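Local coordinates for flavoprotein (Thermotoga maritima, PDB 5V8S), which probably transfers electrons as an FMN-binding oxidoreductase, with a mu-oxo-diiron centre held in a metallo-beta-lactamase-type domain, at residues Tyr52-Val57 with Asp67-Asn72; Val85-Ile90 with Leu110-His115; Thr98-Ser103 with Gly131-Lys136; Asp116-Ala121 with Asp137-Lys142. The protein carries 1 engineered substitution. All coordinates share one frame; numbering follows the deposited sequence.

Interaction 1 of 4, residues Tyr52-Val57 with Asp67-Asn72; sequences YNAYLV and DGWKGN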
loop_
_atom_site.group_PDB
_atom_site.type_symbol
_atom_site.label_atom_id
_atom_site.label_comp_id
_atom_site.label_asym_id
_atom_site.label_seq_id
_atom_site.Cartn_x
_atom_site.Cartn_y
_atom_site.Cartn_z
ATOM N N TYR A 52 -25.166 -4.954 3.763
ATOM C CA TYR A 52 -25.502 -6.255 3.171
ATOM C C TYR A 52 -27.019 -6.354 3.164
ATOM O O TYR A 52 -27.661 -6.209 4.216
ATOM C CB TYR A 52 -24.867 -7.452 3.913
ATOM C CG TYR A 52 -23.411 -7.208 4.200
ATOM C CD1 TYR A 52 -22.515 -6.995 3.165
ATOM C CD2 TYR A 52 -22.963 -7.109 5.490
ATOM C CE1 TYR A 52 -21.176 -6.692 3.407
ATOM C CE2 TYR A 52 -21.609 -6.817 5.760
ATOM C CZ TYR A 52 -20.727 -6.602 4.702
ATOM O OH TYR A 52 -19.384 -6.276 4.920
ATOM N N ASN A 53 -27.587 -6.598 1.984
ATOM C CA ASN A 53 -29.034 -6.576 1.795
ATOM C C ASN A 53 -29.499 -7.951 1.342
ATOM O O ASN A 53 -29.025 -8.451 0.321
ATOM C CB ASN A 53 -29.458 -5.593 0.695
ATOM C CG ASN A 53 -28.928 -4.172 0.903
ATOM O OD1 ASN A 53 -28.592 -3.755 2.018
ATOM N ND2 ASN A 53 -28.869 -3.416 -0.191
ATOM N N ALA A 54 -30.421 -8.548 2.088
ATOM C CA ALA A 54 -31.088 -9.778 1.688
ATOM C C ALA A 54 -32.578 -9.496 1.585
ATOM O O ALA A 54 -33.057 -8.484 2.086
ATOM C CB ALA A 54 -30.830 -10.875 2.722
ATOM N N TYR A 55 -33.309 -10.394 0.925
ATOM C CA TYR A 55 -34.717 -10.149 0.645
ATOM C C TYR A 55 -35.527 -11.399 0.941
ATOM O O TYR A 55 -35.043 -12.521 0.762
ATOM C CB TYR A 55 -34.940 -9.735 -0.817
ATOM C CG TYR A 55 -34.171 -8.473 -1.152
ATOM C CD1 TYR A 55 -32.847 -8.538 -1.569
ATOM C CD2 TYR A 55 -34.742 -7.221 -1.002
ATOM C CE1 TYR A 55 -32.116 -7.387 -1.839
ATOM C CE2 TYR A 55 -34.026 -6.071 -1.274
ATOM C CZ TYR A 55 -32.721 -6.156 -1.692
ATOM O OH TYR A 55 -32.046 -4.991 -1.960
ATOM N N LEU A 56 -36.779 -11.198 1.363
ATOM C CA LEU A 56 -37.715 -12.297 1.567
ATOM C C LEU A 56 -38.979 -12.023 0.763
ATOM O O LEU A 56 -39.594 -10.960 0.910
ATOM C CB LEU A 56 -38.073 -12.465 3.048
ATOM C CG LEU A 56 -39.036 -13.629 3.331
ATOM C CD1 LEU A 56 -38.295 -14.954 3.243
ATOM C CD2 LEU A 56 -39.703 -13.473 4.686
ATOM N N VAL A 57 -39.371 -12.988 -0.068
ATOM C CA VAL A 57 -40.583 -12.887 -0.872
ATOM C C VAL A 57 -41.571 -13.890 -0.301
ATOM O O VAL A 57 -41.314 -15.093 -0.329
ATOM C CB VAL A 57 -40.328 -13.167 -2.366
ATOM C CG1 VAL A 57 -41.550 -12.760 -3.191
ATOM C CG2 VAL A 57 -39.080 -12.437 -2.857
ATOM N N ASP A 67 -30.403 -14.212 -1.137
ATOM C CA ASP A 67 -29.101 -13.795 -0.622
ATOM C C ASP A 67 -29.093 -13.749 0.911
ATOM O O ASP A 67 -29.984 -14.321 1.550
ATOM C CB ASP A 67 -28.663 -12.505 -1.328
ATOM C CG ASP A 67 -28.489 -12.710 -2.859
ATOM O OD1 ASP A 67 -28.060 -13.819 -3.292
ATOM O OD2 ASP A 67 -28.810 -11.788 -3.637
ATOM N N GLY A 68 -28.080 -13.143 1.516
ATOM C CA GLY A 68 -27.903 -13.205 2.951
ATOM C C GLY A 68 -26.946 -12.115 3.418
ATOM O O GLY A 68 -26.756 -11.099 2.746
ATOM N N TRP A 69 -26.326 -12.346 4.575
ATOM C CA TRP A 69 -25.404 -11.395 5.187
ATOM C C TRP A 69 -24.047 -12.049 5.434
ATOM O O TRP A 69 -23.910 -13.272 5.438
ATOM C CB TRP A 69 -25.908 -10.892 6.548
ATOM C CG TRP A 69 -27.136 -10.012 6.526
ATOM C CD1 TRP A 69 -27.790 -9.527 5.442
ATOM C CD2 TRP A 69 -27.837 -9.522 7.673
ATOM N NE1 TRP A 69 -28.873 -8.781 5.840
ATOM C CE2 TRP A 69 -28.925 -8.767 7.207
ATOM C CE3 TRP A 69 -27.654 -9.661 9.054
ATOM C CZ2 TRP A 69 -29.824 -8.149 8.063
ATOM C CZ3 TRP A 69 -28.551 -9.059 9.903
ATOM C CH2 TRP A 69 -29.616 -8.298 9.403
ATOM N N LYS A 70 -23.038 -11.211 5.657
ATOM C CA LYS A 70 -21.697 -11.703 5.947
ATOM C C LYS A 70 -21.721 -12.548 7.218
ATOM O O LYS A 70 -22.520 -12.318 8.126
ATOM C CB LYS A 70 -20.768 -10.505 6.112
ATOM C CG LYS A 70 -19.293 -10.841 6.138
ATOM C CD LYS A 70 -18.485 -9.525 5.982
ATOM C CE LYS A 70 -17.005 -9.666 6.226
ATOM N NZ LYS A 70 -16.741 -9.452 7.642
ATOM N N GLY A 71 -20.790 -13.508 7.294
ATOM C CA GLY A 71 -20.857 -14.545 8.312
ATOM C C GLY A 71 -20.733 -14.052 9.739
ATOM O O GLY A 71 -21.290 -14.664 10.654
ATOM N N ASN A 72 -19.968 -12.973 9.969
ATOM C CA ASN A 72 -19.859 -12.447 11.326
ATOM C C ASN A 72 -21.171 -11.872 11.846
ATOM O O ASN A 72 -21.270 -11.586 13.044
ATOM C CB ASN A 72 -18.705 -11.430 11.455
ATOM C CG ASN A 72 -18.801 -10.282 10.461
ATOM O OD1 ASN A 72 -19.151 -10.468 9.306
ATOM N ND2 ASN A 72 -18.462 -9.082 10.913
HETATM O O HOH W 1 -29.031 -9.367 -2.501
#

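Interaction 2 of 4, residues Val85-Ile90 with Leu110-His115; sequences VDPKEI and LKTIGH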
loop_
_atom_site.group_PDB
_atom_site.type_symbol
_atom_site.label_atom_id
_atom_site.label_comp_id
_atom_site.label_asym_id
_atom_site.label_seq_id
_atom_site.Cartn_x
_atom_site.Cartn_y
_atom_site.Cartn_z
ATOM N N VAL A 85 -40.743 -13.993 9.517
ATOM C CA VAL A 85 -41.200 -15.309 9.094
ATOM C C VAL A 85 -40.644 -16.338 10.060
ATOM O O VAL A 85 -39.530 -16.190 10.574
ATOM C CB VAL A 85 -40.783 -15.604 7.629
ATOM C CG1 VAL A 85 -39.263 -15.728 7.506
ATOM C CG2 VAL A 85 -41.455 -16.858 7.120
ATOM N N ASP A 86 -41.426 -17.378 10.320
ATOM C CA ASP A 86 -40.874 -18.556 10.967
ATOM C C ASP A 86 -39.907 -19.192 9.980
ATOM O O ASP A 86 -40.341 -19.628 8.906
ATOM C CB ASP A 86 -42.002 -19.531 11.307
ATOM C CG ASP A 86 -41.538 -20.701 12.169
ATOM O OD1 ASP A 86 -40.373 -21.136 12.041
ATOM O OD2 ASP A 86 -42.356 -21.198 12.972
ATOM N N PRO A 87 -38.605 -19.233 10.262
ATOM C CA PRO A 87 -37.666 -19.810 9.281
ATOM C C PRO A 87 -38.062 -21.198 8.814
ATOM O O PRO A 87 -37.754 -21.588 7.680
ATOM C CB PRO A 87 -36.331 -19.812 10.038
ATOM C CG PRO A 87 -36.479 -18.713 11.052
ATOM C CD PRO A 87 -37.919 -18.750 11.471
ATOM N N LYS A 88 -38.766 -21.951 9.655
ATOM C CA LYS A 88 -39.218 -23.281 9.276
ATOM C C LYS A 88 -40.176 -23.249 8.092
ATOM O O LYS A 88 -40.373 -24.280 7.440
ATOM C CB LYS A 88 -39.896 -23.938 10.474
ATOM C CG LYS A 88 -38.948 -24.258 11.595
ATOM C CD LYS A 88 -39.619 -25.099 12.660
ATOM C CE LYS A 88 -40.691 -24.297 13.394
ATOM N NZ LYS A 88 -41.280 -25.062 14.519
ATOM N N GLU A 89 -40.769 -22.095 7.800
ATOM C CA GLU A 89 -41.671 -21.932 6.668
ATOM C C GLU A 89 -40.952 -21.460 5.412
ATOM O O GLU A 89 -41.601 -21.223 4.392
ATOM C CB GLU A 89 -42.775 -20.926 7.014
ATOM C CG GLU A 89 -43.502 -21.192 8.332
ATOM C CD GLU A 89 -44.686 -22.126 8.187
ATOM O OE1 GLU A 89 -45.160 -22.336 7.046
ATOM O OE2 GLU A 89 -45.154 -22.648 9.225
ATOM N N ILE A 90 -39.629 -21.300 5.458
ATOM C CA ILE A 90 -38.886 -20.995 4.243
ATOM C C ILE A 90 -38.806 -22.240 3.369
ATOM O O ILE A 90 -38.494 -23.343 3.839
ATOM C CB ILE A 90 -37.493 -20.436 4.579
ATOM C CG1 ILE A 90 -37.644 -19.045 5.212
ATOM C CG2 ILE A 90 -36.625 -20.364 3.320
ATOM C CD1 ILE A 90 -36.364 -18.500 5.787
ATOM N N LEU A 110 -29.555 -22.507 7.072
ATOM C CA LEU A 110 -30.013 -23.860 6.767
ATOM C C LEU A 110 -30.230 -24.661 8.047
ATOM O O LEU A 110 -31.195 -25.425 8.158
ATOM C CB LEU A 110 -29.012 -24.560 5.841
ATOM C CG LEU A 110 -28.840 -23.979 4.433
ATOM C CD1 LEU A 110 -27.775 -24.714 3.652
ATOM C CD2 LEU A 110 -30.157 -24.016 3.673
ATOM N N LYS A 111 -29.354 -24.489 9.033
ATOM C CA LYS A 111 -29.525 -25.194 10.301
ATOM C C LYS A 111 -30.778 -24.725 11.031
ATOM O O LYS A 111 -31.495 -25.533 11.636
ATOM C CB LYS A 111 -28.295 -24.991 11.186
ATOM C CG LYS A 111 -27.468 -26.256 11.406
ATOM C CD LYS A 111 -26.110 -25.947 12.037
ATOM C CE LYS A 111 -25.257 -27.205 12.205
ATOM N NZ LYS A 111 -23.877 -26.884 12.688
ATOM N N THR A 112 -31.054 -23.421 10.995
ATOM C CA THR A 112 -32.240 -22.896 11.662
ATOM C C THR A 112 -33.514 -23.370 10.973
ATOM O O THR A 112 -34.518 -23.647 11.640
ATOM C CB THR A 112 -32.178 -21.371 11.699
ATOM O OG1 THR A 112 -30.964 -20.967 12.332
ATOM C CG2 THR A 112 -33.335 -20.797 12.485
ATOM N N ILE A 113 -33.498 -23.469 9.643
ATOM C CA ILE A 113 -34.677 -23.955 8.932
ATOM C C ILE A 113 -34.969 -25.396 9.338
ATOM O O ILE A 113 -36.117 -25.768 9.601
ATOM C CB ILE A 113 -34.510 -23.791 7.409
ATOM C CG1 ILE A 113 -34.414 -22.312 7.040
ATOM C CG2 ILE A 113 -35.700 -24.403 6.669
ATOM C CD1 ILE A 113 -34.009 -22.057 5.605
ATOM N N GLY A 114 -33.928 -26.226 9.409
ATOM C CA GLY A 114 -34.043 -27.561 9.968
ATOM C C GLY A 114 -34.658 -28.604 9.064
ATOM O O GLY A 114 -34.943 -29.717 9.530
ATOM N N HIS A 115 -34.882 -28.289 7.793
ATOM C CA HIS A 115 -35.365 -29.261 6.828
ATOM C C HIS A 115 -34.868 -28.843 5.455
ATOM O O HIS A 115 -34.372 -27.730 5.266
ATOM C CB HIS A 115 -36.899 -29.392 6.852
ATOM C CG HIS A 115 -37.623 -28.104 6.615
ATOM N ND1 HIS A 115 -37.711 -27.519 5.370
ATOM C CD2 HIS A 115 -38.295 -27.289 7.462
ATOM C CE1 HIS A 115 -38.392 -26.390 5.462
ATOM N NE2 HIS A 115 -38.758 -26.227 6.722
#

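Interaction 3 of 4, residues Thr98-Ser103 with Gly131-Lys136; sequences TEPDDS and GFYGIK. Engineered in segment 98-103: Asp-102 (natural residue His). With FEO (mu-oxo-diiron), chain C.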
loop_
_atom_site.group_PDB
_atom_site.type_symbol
_atom_site.label_atom_id
_atom_site.label_comp_id
_atom_site.label_asym_id
_atom_site.label_seq_id
_atom_site.Cartn_x
_atom_site.Cartn_y
_atom_site.Cartn_z
ATOM N N THR A 98 -22.062 -16.265 -4.611
ATOM C CA THR A 98 -21.714 -17.057 -3.442
ATOM C C THR A 98 -20.651 -16.421 -2.556
ATOM O O THR A 98 -20.253 -17.040 -1.565
ATOM C CB THR A 98 -21.214 -18.438 -3.867
ATOM O OG1 THR A 98 -19.991 -18.296 -4.602
ATOM C CG2 THR A 98 -22.263 -19.154 -4.717
ATOM N N GLU A 99 -20.160 -15.232 -2.886
ATOM C CA GLU A 99 -19.077 -14.666 -2.093
ATOM C C GLU A 99 -19.551 -14.503 -0.645
ATOM O O GLU A 99 -20.713 -14.157 -0.409
ATOM C CB GLU A 99 -18.653 -13.310 -2.661
ATOM C CG GLU A 99 -17.434 -12.711 -2.003
ATOM C CD GLU A 99 -16.938 -11.470 -2.690
ATOM O OE1 GLU A 99 -17.374 -11.164 -3.804
ATOM O OE2 GLU A 99 -16.062 -10.789 -2.102
ATOM N N PRO A 100 -18.691 -14.736 0.353
ATOM C CA PRO A 100 -19.194 -14.784 1.736
ATOM C C PRO A 100 -19.726 -13.490 2.313
ATOM O O PRO A 100 -20.327 -13.550 3.390
ATOM C CB PRO A 100 -18.005 -15.319 2.529
ATOM C CG PRO A 100 -17.293 -16.174 1.551
ATOM C CD PRO A 100 -17.409 -15.464 0.236
ATOM N N ASP A 101 -19.523 -12.322 1.690
ATOM C CA ASP A 101 -20.212 -11.138 2.197
ATOM C C ASP A 101 -21.717 -11.225 1.994
ATOM O O ASP A 101 -22.477 -10.607 2.744
ATOM C CB ASP A 101 -19.691 -9.853 1.556
ATOM C CG ASP A 101 -19.822 -9.833 0.044
ATOM O OD1 ASP A 101 -19.447 -10.810 -0.621
ATOM O OD2 ASP A 101 -20.305 -8.814 -0.503
ATOM N N ASP A 102 -22.151 -11.989 1.008
ATOM C CA ASP A 102 -23.562 -12.216 0.761
ATOM C C ASP A 102 -24.040 -13.612 1.164
ATOM O O ASP A 102 -25.237 -13.778 1.409
ATOM C CB ASP A 102 -23.880 -11.885 -0.714
ATOM C CG ASP A 102 -23.598 -10.363 -1.053
ATOM O OD1 ASP A 102 -24.281 -9.474 -0.473
ATOM O OD2 ASP A 102 -22.695 -10.023 -1.862
ATOM N N SER A 103 -23.139 -14.593 1.319
ATOM C CA SER A 103 -23.525 -15.980 1.606
ATOM C C SER A 103 -23.096 -16.485 2.978
ATOM O O SER A 103 -23.404 -17.636 3.321
ATOM C CB SER A 103 -22.946 -16.920 0.544
ATOM O OG SER A 103 -21.542 -17.065 0.691
ATOM N N GLY A 131 -17.651 -26.004 -2.262
ATOM C CA GLY A 131 -16.287 -25.760 -1.814
ATOM C C GLY A 131 -16.208 -24.912 -0.553
ATOM O O GLY A 131 -15.355 -25.142 0.311
ATOM N N PHE A 132 -17.060 -23.894 -0.444
ATOM C CA PHE A 132 -17.019 -23.039 0.741
ATOM C C PHE A 132 -17.634 -23.725 1.949
ATOM O O PHE A 132 -17.086 -23.659 3.054
ATOM C CB PHE A 132 -17.812 -21.750 0.499
ATOM C CG PHE A 132 -17.191 -20.795 -0.484
ATOM C CD1 PHE A 132 -15.838 -20.791 -0.756
ATOM C CD2 PHE A 132 -17.991 -19.888 -1.143
ATOM C CE1 PHE A 132 -15.306 -19.888 -1.670
ATOM C CE2 PHE A 132 -17.464 -18.993 -2.044
ATOM C CZ PHE A 132 -16.124 -18.991 -2.308
ATOM N N TYR A 133 -18.787 -24.362 1.766
ATOM C CA TYR A 133 -19.637 -24.754 2.881
ATOM C C TYR A 133 -20.002 -26.229 2.906
ATOM O O TYR A 133 -20.649 -26.654 3.861
ATOM C CB TYR A 133 -20.950 -23.950 2.873
ATOM C CG TYR A 133 -20.760 -22.443 2.811
ATOM C CD1 TYR A 133 -20.098 -21.759 3.832
ATOM C CD2 TYR A 133 -21.239 -21.706 1.734
ATOM C CE1 TYR A 133 -19.914 -20.380 3.774
ATOM C CE2 TYR A 133 -21.077 -20.333 1.668
ATOM C CZ TYR A 133 -20.405 -19.672 2.688
ATOM O OH TYR A 133 -20.230 -18.306 2.640
ATOM N N GLY A 134 -19.606 -27.010 1.907
ATOM C CA GLY A 134 -20.036 -28.390 1.834
ATOM C C GLY A 134 -21.499 -28.572 1.504
ATOM O O GLY A 134 -22.030 -29.670 1.693
ATOM N N ILE A 135 -22.169 -27.528 1.026
ATOM C CA ILE A 135 -23.581 -27.610 0.659
ATOM C C ILE A 135 -23.678 -28.265 -0.715
ATOM O O ILE A 135 -23.114 -27.768 -1.694
ATOM C CB ILE A 135 -24.212 -26.208 0.656
ATOM C CG1 ILE A 135 -24.271 -25.656 2.084
ATOM C CG2 ILE A 135 -25.594 -26.225 0.038
ATOM C CD1 ILE A 135 -24.535 -24.147 2.170
ATOM N N LYS A 136 -24.431 -29.362 -0.802
ATOM C CA LYS A 136 -24.421 -30.189 -2.000
ATOM C C LYS A 136 -25.737 -30.220 -2.756
ATOM O O LYS A 136 -25.726 -30.328 -3.986
ATOM C CB LYS A 136 -24.027 -31.628 -1.643
ATOM C CG LYS A 136 -22.591 -31.740 -1.126
ATOM C CD LYS A 136 -22.096 -33.174 -1.094
ATOM C CE LYS A 136 -20.589 -33.233 -0.807
ATOM N NZ LYS A 136 -19.773 -32.446 -1.790
HETATM FE FE1 FEO C . -18.980 -10.105 -4.674
HETATM FE FE2 FEO C . -21.083 -8.507 -2.518
HETATM O O FEO C . -19.976 -9.915 -3.091
HETATM O O HOH W 2 -18.044 -8.273 -3.874
HETATM O O HOH W 3 -19.413 -7.085 -3.118
#

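Interaction 4 of 4, residues Asp116-Ala121 with Asp137-Lys142; sequences DVEIIA and DVTVVK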
loop_
_atom_site.group_PDB
_atom_site.type_symbol
_atom_site.label_atom_id
_atom_site.label_comp_id
_atom_site.label_asym_id
_atom_site.label_seq_id
_atom_site.Cartn_x
_atom_site.Cartn_y
_atom_site.Cartn_z
ATOM N N ASP A 116 -35.007 -29.749 4.492
ATOM C CA ASP A 116 -34.539 -29.474 3.142
ATOM C C ASP A 116 -35.241 -28.244 2.582
ATOM O O ASP A 116 -36.429 -28.011 2.834
ATOM C CB ASP A 116 -34.829 -30.665 2.231
ATOM C CG ASP A 116 -33.936 -31.856 2.515
ATOM O OD1 ASP A 116 -32.991 -31.727 3.330
ATOM O OD2 ASP A 116 -34.178 -32.923 1.912
ATOM N N VAL A 117 -34.490 -27.445 1.824
ATOM C CA VAL A 117 -35.052 -26.360 1.033
ATOM C C VAL A 117 -34.497 -26.479 -0.378
ATOM O O VAL A 117 -33.472 -27.123 -0.613
ATOM C CB VAL A 117 -34.724 -24.976 1.630
ATOM C CG1 VAL A 117 -35.447 -24.779 2.949
ATOM C CG2 VAL A 117 -33.245 -24.844 1.838
ATOM N N GLU A 118 -35.176 -25.838 -1.327
ATOM C CA GLU A 118 -34.632 -25.731 -2.674
ATOM C C GLU A 118 -33.670 -24.548 -2.720
ATOM O O GLU A 118 -34.084 -23.397 -2.549
ATOM C CB GLU A 118 -35.749 -25.565 -3.694
ATOM C CG GLU A 118 -35.243 -25.534 -5.108
ATOM C CD GLU A 118 -36.376 -25.580 -6.119
ATOM O OE1 GLU A 118 -36.907 -26.684 -6.380
ATOM O OE2 GLU A 118 -36.742 -24.512 -6.633
ATOM N N ILE A 119 -32.383 -24.834 -2.926
ATOM C CA ILE A 119 -31.346 -23.807 -3.062
ATOM C C ILE A 119 -31.066 -23.631 -4.549
ATOM O O ILE A 119 -30.688 -24.588 -5.232
ATOM C CB ILE A 119 -30.066 -24.207 -2.308
ATOM C CG1 ILE A 119 -30.388 -24.468 -0.831
ATOM C CG2 ILE A 119 -28.985 -23.125 -2.459
ATOM C CD1 ILE A 119 -29.197 -24.962 0.012
ATOM N N ILE A 120 -31.249 -22.418 -5.068
ATOM C CA ILE A 120 -31.089 -22.142 -6.496
ATOM C C ILE A 120 -29.825 -21.320 -6.710
ATOM O O ILE A 120 -29.627 -20.286 -6.055
ATOM C CB ILE A 120 -32.317 -21.409 -7.061
ATOM C CG1 ILE A 120 -33.538 -22.315 -6.971
ATOM C CG2 ILE A 120 -32.065 -20.961 -8.502
ATOM C CD1 ILE A 120 -34.825 -21.589 -7.208
ATOM N N ALA A 121 -28.993 -21.749 -7.661
ATOM C CA ALA A 121 -27.771 -21.025 -7.985
ATOM C C ALA A 121 -27.393 -21.320 -9.430
ATOM O O ALA A 121 -27.954 -22.209 -10.068
ATOM C CB ALA A 121 -26.633 -21.424 -7.041
ATOM N N ASP A 137 -26.872 -30.114 -2.080
ATOM C CA ASP A 137 -28.144 -30.320 -2.776
ATOM C C ASP A 137 -28.626 -28.971 -3.307
ATOM O O ASP A 137 -29.482 -28.294 -2.730
ATOM C CB ASP A 137 -29.153 -31.042 -1.890
ATOM C CG ASP A 137 -28.851 -32.548 -1.756
ATOM O OD1 ASP A 137 -28.198 -33.124 -2.659
ATOM O OD2 ASP A 137 -29.271 -33.161 -0.751
ATOM N N VAL A 138 -28.051 -28.584 -4.442
ATOM C CA VAL A 138 -28.303 -27.284 -5.055
ATOM C C VAL A 138 -28.925 -27.493 -6.431
ATOM O O VAL A 138 -28.454 -28.314 -7.224
ATOM C CB VAL A 138 -27.001 -26.455 -5.157
ATOM C CG1 VAL A 138 -27.247 -25.159 -5.921
ATOM C CG2 VAL A 138 -26.476 -26.143 -3.787
ATOM N N THR A 139 -29.972 -26.723 -6.717
ATOM C CA THR A 139 -30.634 -26.729 -8.014
ATOM C C THR A 139 -29.976 -25.689 -8.920
ATOM O O THR A 139 -30.004 -24.492 -8.620
ATOM C CB THR A 139 -32.109 -26.398 -7.795
ATOM O OG1 THR A 139 -32.704 -27.432 -7.003
ATOM C CG2 THR A 139 -32.852 -26.273 -9.113
ATOM N N VAL A 140 -29.412 -26.142 -10.039
ATOM C CA VAL A 140 -28.741 -25.264 -10.991
ATOM C C VAL A 140 -29.761 -24.730 -11.982
ATOM O O VAL A 140 -30.523 -25.503 -12.572
ATOM C CB VAL A 140 -27.626 -26.016 -11.728
ATOM C CG1 VAL A 140 -27.092 -25.207 -12.900
ATOM C CG2 VAL A 140 -26.510 -26.340 -10.761
ATOM N N VAL A 141 -29.749 -23.412 -12.192
ATOM C CA VAL A 141 -30.550 -22.764 -13.223
ATOM C C VAL A 141 -29.635 -22.310 -14.350
ATOM O O VAL A 141 -28.501 -21.864 -14.110
ATOM C CB VAL A 141 -31.379 -21.585 -12.681
ATOM C CG1 VAL A 141 -32.549 -22.091 -11.823
ATOM C CG2 VAL A 141 -30.499 -20.600 -11.906
ATOM N N LYS A 142 -30.135 -22.428 -15.577
ATOM C CA LYS A 142 -29.428 -22.010 -16.777
ATOM C C LYS A 142 -29.884 -20.622 -17.216
ATOM O O LYS A 142 -30.885 -20.080 -16.737
ATOM C CB LYS A 142 -29.663 -23.015 -17.908
ATOM C CG LYS A 142 -29.087 -24.399 -17.630
ATOM C CD LYS A 142 -28.820 -25.174 -18.904
ATOM C CE LYS A 142 -30.080 -25.353 -19.727
ATOM N NZ LYS A 142 -29.917 -26.451 -20.737
HETATM O O HOH W 4 -31.971 -27.565 -4.182
#

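Interaction 1 of 4, residues Tyr52-Val57 with Asp67-Asn72
A buried packing contact sets Trp-69 and Lys-70, in the loop after strand 62-66, against Tyr-52 and Ala-54 of strand 50-59 in the metallo-beta-lactamase-type domain. No direct hydrogen bond joins the segments. Instead, Lys-70 CB lies over one face of the Tyr-52 ring in a CH-pi contact, 4.2 Å from the ring centroid. With CG anti to the backbone N (chi1 -168°), the lysine chain runs on past the phenol, where its CD lies 3.5 Å from Tyr-52 OH; that hydroxyl is hydrogen-bonded to Asp-34. Lys-70 NZ forms a salt bridge with Asp-304 of the second subunit. The indole brings CD1 to 3.9 Å from Tyr-52 CB and gives its N-H to Leu-30 O. Further along, Ala-54 CB packs on Gly-68 CA at 3.7 Å. A water donates to both Asn-53 O (3.0 Å) and Asp-67 OD2 (2.7 Å), linking the Asn-53 carbonyl to the Asp-67 carboxylate. Strand 26-34 pairs with strand 50-59, while helix 74-82 packs on the indole, Phe-77 meeting it edge-to-face.

Interaction 2 of 4, residues Val85-Ile90 with Leu110-His115
Ile-113, the last residue of helix 106-113, is the centre of this contact, pressed against the 3-10 turn of Pro-87 and Lys-88. Its branches straddle the Pro-87 carbonyl, with CG1 3.5 Å and CG2 3.6 Å from Pro-87 O. Because CG1 stands anti to the carbonyl carbon (chi1 -64°), CD1 extends to Ile-90, 3.9 Å from its CG2, the two isoleucines crossing at about a right angle. Pro-87 turns CB and CG toward the methyl CG2 of Thr-112, each 4.0 Å away. Lys-88 takes part twice: its CG lies 3.8 Å from Ile-113 O, and its carbonyl O accepts from His-115 NE2 at 2.6 Å, a nearly straight bond (169°) close to the imidazole plane. Ile-113 CG2 lies over one face of that imidazole, toward its rim, and with the bond probably limits the ring's rotation. Ile-90 O, 3.5 Å from His-115 CE1, is buried here without a hydrogen-bonding partner. Asp-86 OD1 receives Lys-88 N in an Asx turn at the start of the 3-10 turn, while Gly-114, with positive phi, leaves the helix. Around it, helix 74-82 packs on Pro-87, Ile-90 and Thr-112, and Ile-93 of strand 92-94 on Ile-113.

Interaction 3 of 4, residues Thr98-Ser103 with Gly131-Lys136
Thr-98, Pro-100 and Ser-103 meet Phe-132 and Tyr-133 behind the HxExDH metal-binding motif of the metallo-beta-lactamase fold, whose final histidine is here the engineered Asp-102. Thr-98 comes first: its carbonyl O lies near the plane of the Phe-132 ring, 3.4 Å from CE2 at the edge, and its hydroxyl bonds to Asp-166. Glu-99 occupies the N-cap position. Its first side-chain bond leads away from segment 131-136, and the extended chain, CG anti to the backbone N (chi1 -173°), brings OE1 to the iron FE1 at 2.1 Å. OE2 is hydrogen-bonded to Tyr-276 of the second subunit. Asp-102 N and Ser-103 N reach the Glu-99 carbonyl from opposite faces of its plane, so the carbonyl accepts two bonds at the start of helix 100-103. Pro-100 touches both aromatics, CD 4.2 Å from Phe-132 CE2 and CB 3.7 Å from Tyr-133 OH. Asp-101 OD2 and Asp-102 OD2 both bind the iron FE2, at 2.2 and 2.3 Å; His-97, His-163, Asp-180 and His-240 complete the protein ligands of the site. Ser-103 closes the segment. Its OG accepts from Tyr-133 OH at 2.7 Å and donates to Thr-98 O at 2.6 Å, approaching from above the carbonyl plane, 56° out of it.

Interaction 4 of 4, residues Asp116-Ala121 with Asp137-Lys142
Peptide groups are the flat groups that meet here, side by side, as Ile-120 pairs with Thr-139 and Ala-121 with Val-140 in parallel register. On one face of the resulting sheet lie the side chains of Ile-119, Ala-121, Val-138 and Val-140; on the other lie Ile-120 and Thr-139. Three bonds form the ladder. Thr-139 N donates to Ile-119 O at 2.7 Å, almost in line with the carbonyl, Ala-121 N returns to Thr-139 O, and Val-141 N reaches Ala-121 O at 3.0 Å. Where the ladder begins, a water takes over: it accepts from Ile-119 N, donates to Asp-137 O and is hydrogen-bonded to Thr-139 OG1. The short strand axes cross at -41°. Among the side chains, Val-138 CG1 packs 3.9 Å from Ala-121 CB, and Val-141 CG1 meets Ile-120 CG2 closely, at 3.5 Å, the two chains crossing at about a right angle. The two strands flank helix 123-133 in a beta-alpha-beta unit, and that helix covers Val-138 and Val-140; Phe-156 of strand 152-158 packs on Ile-120 and Val-141, strand 92-94 pairs with the far side of strand 118-121, and strand 138-140 ends the sheet within this chain.

Overall arrangement
All four contacts belong to one metallo-beta-lactamase-type domain, and their chemistry differs with their place in the fold. Interactions 1 and 3 are buried and touch where Asp-101 O packs on Tyr-52 and Lys-70; both combine aromatic packing with links to the second subunit, but only interaction 3 supplies iron ligands. Interactions 2 and 4 are partly buried, lie farther from the chain's centre and touch no other chain of the assembly. The former relies on aliphatic packing and one imidazole bond, the latter on a backbone ladder. Interactions 1 and 4 reach the same seven-stranded sheet without touching, whereas Leu-110 of interaction 2 packs on both Ile-135 of interaction 3 and Ile-119 of interaction 4.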